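Local coordinates for putative uncharacterized protein gbs1889 (Streptococcus agalactiae, PDB 3ANK), which hydrolyses unsaturated chondroitin, hyaluronan and heparin disaccharides, releasing the unsaturated uronic acid and preferring sulfated glycosaminoglycan fragments, at residues Ser215-Thr220 / Arg247-Gly252; Trp251-Ile256 / Gly274-Phe279; Asn175-Ile180 / Asn201-Ser206. The protein carries 1 engineered substitution. All blocks are in the same frame, centred on the assembly; numbering follows the deposited sequence.

Overall arrangement
Contacts 1, 2 and 3 lie in the alpha6/alpha6-barrel of this family 88 glycoside hydrolase, contacts 1 and 2 on the same side of the chain's centre. Along the chain contact 3 comes first, pairing 175-180 with helix 193-210; contact 1 then sets the loop segment 215-220 against helix 246-263, and contact 2 joins that helix to helix 266-281. Contacts 1 and 2 share Trp251 and Gly252, their centres about 8 Å apart; the centre of contact 3 lies about 12 Å from that of contact 1 and 13 Å from that of contact 2. Arg247, Trp251 and the engineered Asn175 all bind the unsaturated uronate, so the packing of neighbouring helices continues directly into the substrate pocket.

Contact 1: Ser215-Thr220 / Arg247-Gly252; sequences SSAFHT and RGQAWG. With GCD (4-deoxy-alpha-L-threo-hex-4-enopyranuronic acid), chain B.
Ala217 lies against the backbone of Gly248 and the side chain of Gln249, where the loop before helix 246-263 of the alpha6/alpha6-barrel folds back over the first turns of that helix. The van der Waals part is small: Ala217 points toward the helix and meets its backbone, the CB methyl of Ala217 sitting 3.7 Å from the carbonyl oxygen Gly248 O. The polar part centres on Gln249. Its CG is anti to the backbone N (chi1 -168°) and the chain bends at chi2, which carries the terminal amide to the backbone of Ser215 to Ala217, the two segments being nearest at the CA atoms of Ala217 and Gln249, 5.2 Å apart. Helix 266-281 covers Gln249 through Met275, Tyr278 and Phe279.

The same helix uses other side chains to hold the carboxylate of the unsaturated uronate. Arg247 meets it edge on in a bidentate grip: NE donates to O6B at 2.9 Å and NH2 to O6A at 2.7 Å, both nearly straight. Arg247 NH1 forms a salt bridge with Asp304 and bonds Val363 O, while NH2 also bonds Tyr364 O; together these should fix the guanidinium's rotation. Arg247 CG also rests on one face of the Trp251 indole, near its rim. From the edge of that ring, Trp251 NE1 adds a second donor to O6B at 3.1 Å, more bent at 150°.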
loop_
_atom_site.group_PDB
_atom_site.type_symbol
_atom_site.label_atom_id
_atom_site.label_comp_id
_atom_site.label_asym_id
_atom_site.label_seq_id
_atom_site.Cartn_x
_atom_site.Cartn_y
_atom_site.Cartn_z
ATOM N N SER A 215 12.222 -7.635 -13.853
ATOM C CA SER A 215 11.250 -7.646 -12.746
ATOM C C SER A 215 11.238 -6.400 -11.855
ATOM O O SER A 215 10.456 -6.312 -10.913
ATOM C CB SER A 215 11.373 -8.917 -11.895
ATOM O OG SER A 215 10.966 -10.045 -12.647
ATOM N N SER A 216 12.107 -5.441 -12.148
ATOM C CA SER A 216 12.091 -4.179 -11.423
ATOM C C SER A 216 10.980 -3.265 -11.941
ATOM O O SER A 216 10.751 -3.170 -13.150
ATOM C CB SER A 216 13.449 -3.475 -11.521
ATOM O OG SER A 216 13.814 -3.243 -12.870
ATOM N N ALA A 217 10.280 -2.608 -11.021
ATOM C CA ALA A 217 9.288 -1.604 -11.389
ATOM C C ALA A 217 9.996 -0.462 -12.115
ATOM O O ALA A 217 11.145 -0.148 -11.812
ATOM C CB ALA A 217 8.571 -1.074 -10.159
ATOM N N PHE A 218 9.310 0.150 -13.074
ATOM C CA PHE A 218 9.853 1.301 -13.785
ATOM C C PHE A 218 8.853 2.453 -13.746
ATOM O O PHE A 218 7.823 2.376 -13.077
ATOM C CB PHE A 218 10.214 0.932 -15.233
ATOM C CG PHE A 218 11.265 1.830 -15.849
ATOM C CD1 PHE A 218 11.221 2.151 -17.199
ATOM C CD2 PHE A 218 12.285 2.364 -15.069
ATOM C CE1 PHE A 218 12.179 2.984 -17.768
ATOM C CE2 PHE A 218 13.248 3.200 -15.623
ATOM C CZ PHE A 218 13.195 3.512 -16.978
ATOM N N HIS A 219 9.165 3.527 -14.457
ATOM C CA HIS A 219 8.290 4.687 -14.524
ATOM C C HIS A 219 7.863 4.901 -15.968
ATOM O O HIS A 219 8.619 4.602 -16.897
ATOM C CB HIS A 219 9.039 5.919 -14.028
ATOM C CG HIS A 219 10.258 6.239 -14.838
ATOM N ND1 HIS A 219 10.187 6.780 -16.104
ATOM C CD2 HIS A 219 11.577 6.080 -14.570
ATOM C CE1 HIS A 219 11.409 6.947 -16.580
ATOM N NE2 HIS A 219 12.270 6.530 -15.669
ATOM N N THR A 220 6.656 5.420 -16.169
ATOM C CA THR A 220 6.224 5.796 -17.513
ATOM C C THR A 220 6.643 7.251 -17.773
ATOM O O THR A 220 7.315 7.859 -16.937
ATOM C CB THR A 220 4.696 5.601 -17.698
ATOM O OG1 THR A 220 4.442 4.902 -18.924
ATOM C CG2 THR A 220 3.967 6.941 -17.699
ATOM N N ARG A 247 9.241 1.574 -2.947
ATOM C CA ARG A 247 7.783 1.558 -2.807
ATOM C C ARG A 247 7.104 1.181 -4.129
ATOM O O ARG A 247 6.096 0.479 -4.142
ATOM C CB ARG A 247 7.246 2.887 -2.259
ATOM C CG ARG A 247 5.717 2.901 -2.070
ATOM C CD ARG A 247 5.289 3.935 -1.028
ATOM N NE ARG A 247 5.441 5.311 -1.510
ATOM C CZ ARG A 247 6.389 6.149 -1.110
ATOM N NH1 ARG A 247 7.296 5.756 -0.222
ATOM N NH2 ARG A 247 6.428 7.382 -1.599
ATOM N N GLY A 248 7.677 1.628 -5.245
ATOM C CA GLY A 248 7.190 1.208 -6.557
ATOM C C GLY A 248 7.233 -0.302 -6.704
ATOM O O GLY A 248 6.305 -0.922 -7.222
ATOM N N GLN A 249 8.322 -0.903 -6.251
ATOM C CA GLN A 249 8.456 -2.346 -6.318
ATOM C C GLN A 249 7.340 -3.000 -5.483
ATOM O O GLN A 249 6.715 -3.980 -5.907
ATOM C CB GLN A 249 9.843 -2.757 -5.812
ATOM C CG GLN A 249 10.233 -4.210 -6.098
ATOM C CD GLN A 249 10.449 -4.490 -7.583
ATOM O OE1 GLN A 249 10.395 -5.650 -8.031
ATOM N NE2 GLN A 249 10.704 -3.437 -8.350
ATOM N N ALA A 250 7.087 -2.429 -4.311
ATOM C CA ALA A 250 6.036 -2.907 -3.393
ATOM C C ALA A 250 4.625 -2.734 -3.929
ATOM O O ALA A 250 3.764 -3.577 -3.670
ATOM C CB ALA A 250 6.158 -2.222 -2.018
ATOM N N TRP A 251 4.376 -1.641 -4.653
ATOM C CA TRP A 251 3.068 -1.425 -5.285
ATOM C C TRP A 251 2.784 -2.606 -6.221
ATOM O O TRP A 251 1.635 -3.031 -6.382
ATOM C CB TRP A 251 3.028 -0.117 -6.099
ATOM C CG TRP A 251 2.945 1.192 -5.294
ATOM C CD1 TRP A 251 3.545 2.386 -5.607
ATOM C CD2 TRP A 251 2.222 1.419 -4.075
ATOM N NE1 TRP A 251 3.240 3.343 -4.655
ATOM C CE2 TRP A 251 2.429 2.771 -3.706
ATOM C CE3 TRP A 251 1.414 0.610 -3.257
ATOM C CZ2 TRP A 251 1.858 3.334 -2.552
ATOM C CZ3 TRP A 251 0.850 1.169 -2.105
ATOM C CH2 TRP A 251 1.074 2.518 -1.769
ATOM N N GLY A 252 3.835 -3.110 -6.864
ATOM C CA GLY A 252 3.707 -4.277 -7.750
ATOM C C GLY A 252 3.470 -5.545 -6.942
ATOM O O GLY A 252 2.604 -6.344 -7.264
HETATM C C1 GCD B . 1.616 10.072 -5.460
HETATM C C2 GCD B . 0.869 9.117 -6.373
HETATM C C3 GCD B . 0.336 7.949 -5.552
HETATM C C4 GCD B . 1.536 7.329 -4.858
HETATM C C5 GCD B . 2.652 8.099 -4.555
HETATM C C6 GCD B . 3.838 7.426 -3.896
HETATM O O2 GCD B . -0.211 9.812 -6.988
HETATM O O3 GCD B . -0.254 6.977 -6.421
HETATM O O5 GCD B . 2.722 9.445 -4.791
HETATM O O6A GCD B . 4.808 8.145 -3.596
HETATM O O6B GCD B . 3.765 6.203 -3.660
#

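Contact 2: Trp251-Ile256 / Gly274-Phe279; sequences WGIYGI and GMTNYF. With GCD (4-deoxy-alpha-L-threo-hex-4-enopyranuronic acid), chain B.
Met275, the first residue of 274-279 to meet the other helix, extends toward Gly252 and Ile256. Its CG lies anti to the carbonyl carbon (chi1 -67°), and a bend at chi3 puts the CE methyl beside Gly252. Met275 SD lies 3.6 Å from Ile256 CD1, and Met275 SD and CE are each 4.0 Å from Gly252 CA, so the thioether end lies directly on the glycine backbone. Higher on the chain, Met275 CB faces Ile253 CG1 in looser apolar contact.

One residue on, Thr276 marks the closest passage of the backbones, its CA 5.8 Å from that of Ile253. The Thr276 side chain crosses that of Ile253 at about a right angle. Thr276 OG1 touches CG1 and CG2 of Ile253, each at 3.7 Å, so both branches of the isoleucine lie against the hydroxyl oxygen. That hydroxyl is hydrogen-bonded back to Phe272 O in its own helix, which satisfies it within an otherwise apolar interface.

Phe279, a helical turn later, takes the other end of Ile253. CD1 of Ile253 reaches Phe279 CB at 3.5 Å and CG at 3.6 Å, meeting the root of the aromatic side chain, and the two side chains again cross at roughly a right angle. Phe279 also packs on Ala311 of helix 305-319. Ile253 thus fits among Met275, Thr276 and Phe279.

No hydrogen bond joins the segments; apolar side chains and the bare backbone of Gly252 make the interface. The axes of the two segments approach to 9.0 Å, with 146° between their directions, an antiparallel packing of consecutive helices characteristic of the alpha-helical hairpins of an alpha6/alpha6-barrel, here with the substrate-binding Trp251 pointing away from the interface.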
loop_
_atom_site.group_PDB
_atom_site.type_symbol
_atom_site.label_atom_id
_atom_site.label_comp_id
_atom_site.label_asym_id
_atom_site.label_seq_id
_atom_site.Cartn_x
_atom_site.Cartn_y
_atom_site.Cartn_z
ATOM N N TRP A 251 4.376 -1.641 -4.653
ATOM C CA TRP A 251 3.068 -1.425 -5.285
ATOM C C TRP A 251 2.784 -2.606 -6.221
ATOM O O TRP A 251 1.635 -3.031 -6.382
ATOM C CB TRP A 251 3.028 -0.117 -6.099
ATOM C CG TRP A 251 2.945 1.192 -5.294
ATOM C CD1 TRP A 251 3.545 2.386 -5.607
ATOM C CD2 TRP A 251 2.222 1.419 -4.075
ATOM N NE1 TRP A 251 3.240 3.343 -4.655
ATOM C CE2 TRP A 251 2.429 2.771 -3.706
ATOM C CE3 TRP A 251 1.414 0.610 -3.257
ATOM C CZ2 TRP A 251 1.858 3.334 -2.552
ATOM C CZ3 TRP A 251 0.850 1.169 -2.105
ATOM C CH2 TRP A 251 1.074 2.518 -1.769
ATOM N N GLY A 252 3.835 -3.110 -6.864
ATOM C CA GLY A 252 3.707 -4.277 -7.750
ATOM C C GLY A 252 3.470 -5.545 -6.942
ATOM O O GLY A 252 2.604 -6.344 -7.264
ATOM N N ILE A 253 4.243 -5.719 -5.872
ATOM C CA ILE A 253 4.147 -6.907 -5.041
ATOM C C ILE A 253 2.753 -7.078 -4.420
ATOM O O ILE A 253 2.247 -8.199 -4.310
ATOM C CB ILE A 253 5.229 -6.890 -3.959
ATOM C CG1 ILE A 253 6.605 -7.040 -4.637
ATOM C CG2 ILE A 253 4.982 -8.005 -2.934
ATOM C CD1 ILE A 253 7.805 -6.705 -3.730
ATOM N N TYR A 254 2.135 -5.965 -4.042
ATOM C CA TYR A 254 0.770 -5.981 -3.519
ATOM C C TYR A 254 -0.282 -5.890 -4.634
ATOM O O TYR A 254 -1.279 -6.613 -4.620
ATOM C CB TYR A 254 0.578 -4.849 -2.501
ATOM C CG TYR A 254 -0.611 -5.030 -1.561
ATOM C CD1 TYR A 254 -0.967 -4.028 -0.667
ATOM C CD2 TYR A 254 -1.378 -6.196 -1.574
ATOM C CE1 TYR A 254 -2.044 -4.179 0.202
ATOM C CE2 TYR A 254 -2.476 -6.351 -0.707
ATOM C CZ TYR A 254 -2.795 -5.335 0.181
ATOM O OH TYR A 254 -3.881 -5.465 1.043
ATOM N N GLY A 255 -0.068 -5.012 -5.605
ATOM C CA GLY A 255 -1.080 -4.823 -6.645
ATOM C C GLY A 255 -1.335 -6.060 -7.482
ATOM O O GLY A 255 -2.448 -6.275 -7.969
ATOM N N ILE A 256 -0.303 -6.881 -7.674
ATOM C CA ILE A 256 -0.450 -8.078 -8.507
ATOM C C ILE A 256 -1.409 -9.110 -7.893
ATOM O O ILE A 256 -2.377 -9.542 -8.553
ATOM C CB ILE A 256 0.929 -8.697 -8.885
ATOM C CG1 ILE A 256 1.683 -7.754 -9.846
ATOM C CG2 ILE A 256 0.762 -10.061 -9.562
ATOM C CD1 ILE A 256 3.149 -8.176 -10.126
ATOM N N GLY A 274 8.635 -12.862 -9.761
ATOM C CA GLY A 274 9.690 -12.009 -10.308
ATOM C C GLY A 274 9.882 -10.731 -9.502
ATOM O O GLY A 274 11.006 -10.393 -9.098
ATOM N N MET A 275 8.792 -10.018 -9.246
ATOM C CA MET A 275 8.896 -8.727 -8.563
ATOM C C MET A 275 9.242 -8.888 -7.095
ATOM O O MET A 275 9.976 -8.076 -6.526
ATOM C CB MET A 275 7.598 -7.923 -8.720
ATOM C CG MET A 275 7.341 -7.479 -10.159
ATOM S SD MET A 275 6.147 -6.148 -10.278
ATOM C CE MET A 275 7.141 -4.747 -9.735
ATOM N N THR A 276 8.711 -9.931 -6.477
ATOM C CA THR A 276 8.967 -10.193 -5.068
ATOM C C THR A 276 10.393 -10.685 -4.841
ATOM O O THR A 276 11.085 -10.230 -3.923
ATOM C CB THR A 276 7.975 -11.253 -4.518
ATOM O OG1 THR A 276 6.628 -10.783 -4.688
ATOM C CG2 THR A 276 8.226 -11.520 -3.042
ATOM N N ASN A 277 10.832 -11.648 -5.646
ATOM C CA ASN A 277 12.176 -12.164 -5.463
ATOM C C ASN A 277 13.205 -11.063 -5.658
ATOM O O ASN A 277 14.204 -11.015 -4.956
ATOM C CB ASN A 277 12.475 -13.356 -6.380
ATOM C CG ASN A 277 11.616 -14.561 -6.067
ATOM O OD1 ASN A 277 10.769 -14.521 -5.182
ATOM N ND2 ASN A 277 11.831 -15.640 -6.796
ATOM N N TYR A 278 12.956 -10.188 -6.625
ATOM C CA TYR A 278 13.831 -9.048 -6.896
ATOM C C TYR A 278 13.944 -8.158 -5.642
ATOM O O TYR A 278 15.033 -7.680 -5.272
ATOM C CB TYR A 278 13.262 -8.255 -8.081
ATOM C CG TYR A 278 14.111 -7.085 -8.532
ATOM C CD1 TYR A 278 15.013 -7.212 -9.588
ATOM C CD2 TYR A 278 13.997 -5.855 -7.916
ATOM C CE1 TYR A 278 15.788 -6.141 -10.003
ATOM C CE2 TYR A 278 14.772 -4.778 -8.314
ATOM C CZ TYR A 278 15.668 -4.930 -9.351
ATOM O OH TYR A 278 16.424 -3.844 -9.737
ATOM N N PHE A 279 12.802 -7.925 -5.008
ATOM C CA PHE A 279 12.730 -7.127 -3.785
ATOM C C PHE A 279 13.522 -7.820 -2.661
ATOM O O PHE A 279 14.397 -7.214 -2.031
ATOM C CB PHE A 279 11.256 -6.944 -3.394
ATOM C CG PHE A 279 11.022 -6.037 -2.201
ATOM C CD1 PHE A 279 10.826 -4.674 -2.371
ATOM C CD2 PHE A 279 10.956 -6.560 -0.912
ATOM C CE1 PHE A 279 10.580 -3.839 -1.269
ATOM C CE2 PHE A 279 10.710 -5.735 0.182
ATOM C CZ PHE A 279 10.536 -4.368 0.002
HETATM C C1 GCD B . 1.616 10.072 -5.460
HETATM C C2 GCD B . 0.869 9.117 -6.373
HETATM C C3 GCD B . 0.336 7.949 -5.552
HETATM C C4 GCD B . 1.536 7.329 -4.858
HETATM C C5 GCD B . 2.652 8.099 -4.555
HETATM C C6 GCD B . 3.838 7.426 -3.896
HETATM O O2 GCD B . -0.211 9.812 -6.988
HETATM O O3 GCD B . -0.254 6.977 -6.421
HETATM O O5 GCD B . 2.722 9.445 -4.791
HETATM O O6A GCD B . 4.808 8.145 -3.596
HETATM O O6B GCD B . 3.765 6.203 -3.660
#

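Contact 3: Asn175-Ile180 / Asn201-Ser206; sequences NCLLNI and NHFYAS. Engineered in segment 175-180: Asn175 (natural residue Asp). With GCD (4-deoxy-alpha-L-threo-hex-4-enopyranuronic acid), chain B; EDO (1,2-ethanediol), chain D.
Leu177 meets Phe203 and Ser206 in the buried, closely packed part of this contact, where a short, weakly bonded helical turn about 176-179 lies against helix 193-210 of the alpha6/alpha6-barrel. Leu177 inserts its CD2 methyl between two partners, 3.7 Å from Phe203 CD1 and equally far from Ser206 CB. The methyl approaches the phenyl ring obliquely. Ile180 adds its CD1 methyl at 4.0 Å from Phe203 CB, near the root of the same aromatic side chain. A chi1 of 59° at Ile180 divides its branches, sending CD1 to Phe203 and CG2 to the imidazole of His202. Phe203 also packs on Ser259 of helix 246-263.

The more polar, solvent-facing side belongs to His202, which is partly exposed. With chi1 at -155° its ring swings away from the backbone N and its edge meets Cys176: Cys176 CB lies 3.5 Å from His202 NE2, close to the ring plane. His202 NE2 also donates a weak hydrogen bond to Cys176 SG, 3.6 Å long and bent at 143°. Tyr151 stacks on the imidazole. Within the helix, Ser206 turns OG back to His202 O at 2.7 Å; Ser206 N bonds the same oxygen from the opposite face of the carbonyl plane.

Asn175, just before the turn, is an engineered replacement for the aspartate that serves as proton donor. Asn175 OD1 accepts a hydrogen bond from O3 of the unsaturated uronate at 3.0 Å. The side chain also rests on Trp251 of helix 246-263. Across the segments, then, the chemistry is mainly apolar with one weak N-H to sulfur bond, implying that van der Waals packing chiefly joins this active-site turn to helix 193-210.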
loop_
_atom_site.group_PDB
_atom_site.type_symbol
_atom_site.label_atom_id
_atom_site.label_comp_id
_atom_site.label_asym_id
_atom_site.label_seq_id
_atom_site.Cartn_x
_atom_site.Cartn_y
_atom_site.Cartn_z
ATOM N N ASN A 175 1.733 2.212 -9.472
ATOM C CA ASN A 175 0.767 2.570 -8.435
ATOM C C ASN A 175 -0.661 2.190 -8.816
ATOM O O ASN A 175 -1.481 1.860 -7.954
ATOM C CB ASN A 175 0.784 4.088 -8.181
ATOM C CG ASN A 175 2.188 4.660 -7.995
ATOM O OD1 ASN A 175 2.347 5.724 -7.392
ATOM N ND2 ASN A 175 3.198 3.979 -8.517
ATOM N N CYS A 176 -0.960 2.268 -10.113
ATOM C CA CYS A 176 -2.312 2.014 -10.612
ATOM C C CYS A 176 -2.817 0.614 -10.290
ATOM O O CYS A 176 -4.026 0.376 -10.262
ATOM C CB CYS A 176 -2.394 2.279 -12.119
ATOM S SG CYS A 176 -2.408 4.060 -12.540
ATOM N N LEU A 177 -1.895 -0.320 -10.066
ATOM C CA LEU A 177 -2.287 -1.677 -9.695
ATOM C C LEU A 177 -3.160 -1.677 -8.434
ATOM O O LEU A 177 -4.016 -2.543 -8.267
ATOM C CB LEU A 177 -1.057 -2.566 -9.503
ATOM C CG LEU A 177 -0.255 -2.831 -10.780
ATOM C CD1 LEU A 177 0.805 -3.890 -10.547
ATOM C CD2 LEU A 177 -1.180 -3.232 -11.921
ATOM N N LEU A 178 -2.934 -0.708 -7.550
ATOM C CA LEU A 178 -3.745 -0.569 -6.341
ATOM C C LEU A 178 -5.047 0.144 -6.656
ATOM O O LEU A 178 -6.081 -0.130 -6.050
ATOM C CB LEU A 178 -2.991 0.204 -5.259
ATOM C CG LEU A 178 -2.090 -0.595 -4.306
ATOM C CD1 LEU A 178 -2.936 -1.409 -3.351
ATOM C CD2 LEU A 178 -1.115 -1.472 -5.078
ATOM N N ASN A 179 -4.977 1.055 -7.616
ATOM C CA ASN A 179 -6.083 1.930 -7.939
ATOM C C ASN A 179 -7.221 1.243 -8.684
ATOM O O ASN A 179 -8.389 1.584 -8.493
ATOM C CB ASN A 179 -5.568 3.105 -8.760
ATOM C CG ASN A 179 -6.186 4.398 -8.340
ATOM O OD1 ASN A 179 -6.829 5.071 -9.148
ATOM N ND2 ASN A 179 -6.011 4.764 -7.061
ATOM N N ILE A 180 -6.891 0.272 -9.526
ATOM C CA ILE A 180 -7.919 -0.456 -10.265
ATOM C C ILE A 180 -8.798 -1.360 -9.396
ATOM O O ILE A 180 -9.846 -1.822 -9.842
ATOM C CB ILE A 180 -7.316 -1.292 -11.412
ATOM C CG1 ILE A 180 -6.310 -2.313 -10.869
ATOM C CG2 ILE A 180 -6.645 -0.378 -12.440
ATOM C CD1 ILE A 180 -5.791 -3.267 -11.946
ATOM N N ASN A 201 -7.820 -4.394 -18.701
ATOM C CA ASN A 201 -6.926 -3.767 -19.682
ATOM C C ASN A 201 -5.806 -3.015 -18.992
ATOM O O ASN A 201 -4.640 -3.104 -19.377
ATOM C CB ASN A 201 -7.687 -2.788 -20.576
ATOM C CG ASN A 201 -8.603 -3.489 -21.549
ATOM O OD1 ASN A 201 -8.438 -4.674 -21.820
ATOM N ND2 ASN A 201 -9.579 -2.756 -22.083
ATOM N N HIS A 202 -6.173 -2.255 -17.971
ATOM C CA HIS A 202 -5.193 -1.454 -17.290
ATOM C C HIS A 202 -4.182 -2.301 -16.515
ATOM O O HIS A 202 -3.018 -1.924 -16.398
ATOM C CB HIS A 202 -5.853 -0.428 -16.373
ATOM C CG HIS A 202 -4.992 0.763 -16.127
ATOM N ND1 HIS A 202 -4.984 1.854 -16.969
ATOM C CD2 HIS A 202 -4.063 1.014 -15.175
ATOM C CE1 HIS A 202 -4.112 2.742 -16.526
ATOM N NE2 HIS A 202 -3.539 2.256 -15.440
ATOM N N PHE A 203 -4.614 -3.449 -15.997
ATOM C CA PHE A 203 -3.649 -4.334 -15.365
ATOM C C PHE A 203 -2.549 -4.718 -16.345
ATOM O O PHE A 203 -1.372 -4.585 -16.044
ATOM C CB PHE A 203 -4.252 -5.637 -14.826
ATOM C CG PHE A 203 -3.192 -6.561 -14.308
ATOM C CD1 PHE A 203 -2.718 -6.432 -13.003
ATOM C CD2 PHE A 203 -2.564 -7.458 -15.157
ATOM C CE1 PHE A 203 -1.683 -7.225 -12.543
ATOM C CE2 PHE A 203 -1.527 -8.268 -14.700
ATOM C CZ PHE A 203 -1.090 -8.151 -13.392
ATOM N N TYR A 204 -2.944 -5.234 -17.505
ATOM C CA TYR A 204 -1.980 -5.725 -18.492
ATOM C C TYR A 204 -1.112 -4.599 -19.063
ATOM O O TYR A 204 0.077 -4.785 -19.287
ATOM C CB TYR A 204 -2.687 -6.510 -19.610
ATOM C CG TYR A 204 -3.186 -7.850 -19.131
ATOM C CD1 TYR A 204 -4.546 -8.125 -19.041
ATOM C CD2 TYR A 204 -2.286 -8.834 -18.733
ATOM C CE1 TYR A 204 -4.993 -9.356 -18.588
ATOM C CE2 TYR A 204 -2.721 -10.053 -18.266
ATOM C CZ TYR A 204 -4.069 -10.309 -18.191
ATOM O OH TYR A 204 -4.482 -11.532 -17.731
ATOM N N ALA A 205 -1.709 -3.434 -19.285
ATOM C CA ALA A 205 -0.957 -2.268 -19.756
ATOM C C ALA A 205 0.152 -1.926 -18.760
ATOM O O ALA A 205 1.284 -1.591 -19.142
ATOM C CB ALA A 205 -1.890 -1.080 -19.919
ATOM N N SER A 206 -0.194 -2.006 -17.475
ATOM C CA SER A 206 0.745 -1.690 -16.405
ATOM C C SER A 206 1.874 -2.712 -16.336
ATOM O O SER A 206 3.053 -2.347 -16.349
ATOM C CB SER A 206 0.015 -1.603 -15.060
ATOM O OG SER A 206 -0.993 -0.601 -15.112
HETATM C C1 GCD B . 1.616 10.072 -5.460
HETATM C C2 GCD B . 0.869 9.117 -6.373
HETATM C C3 GCD B . 0.336 7.949 -5.552
HETATM C C4 GCD B . 1.536 7.329 -4.858
HETATM C C5 GCD B . 2.652 8.099 -4.555
HETATM C C6 GCD B . 3.838 7.426 -3.896
HETATM O O2 GCD B . -0.211 9.812 -6.988
HETATM O O3 GCD B . -0.254 6.977 -6.421
HETATM O O5 GCD B . 2.722 9.445 -4.791
HETATM O O6A GCD B . 4.808 8.145 -3.596
HETATM O O6B GCD B . 3.765 6.203 -3.660
HETATM C C1 EDO D . -9.389 -13.065 -16.200
HETATM O O1 EDO D . -9.754 -11.716 -16.505
HETATM C C2 EDO D . -7.899 -13.243 -16.479
HETATM O O2 EDO D . -7.390 -12.061 -17.112
#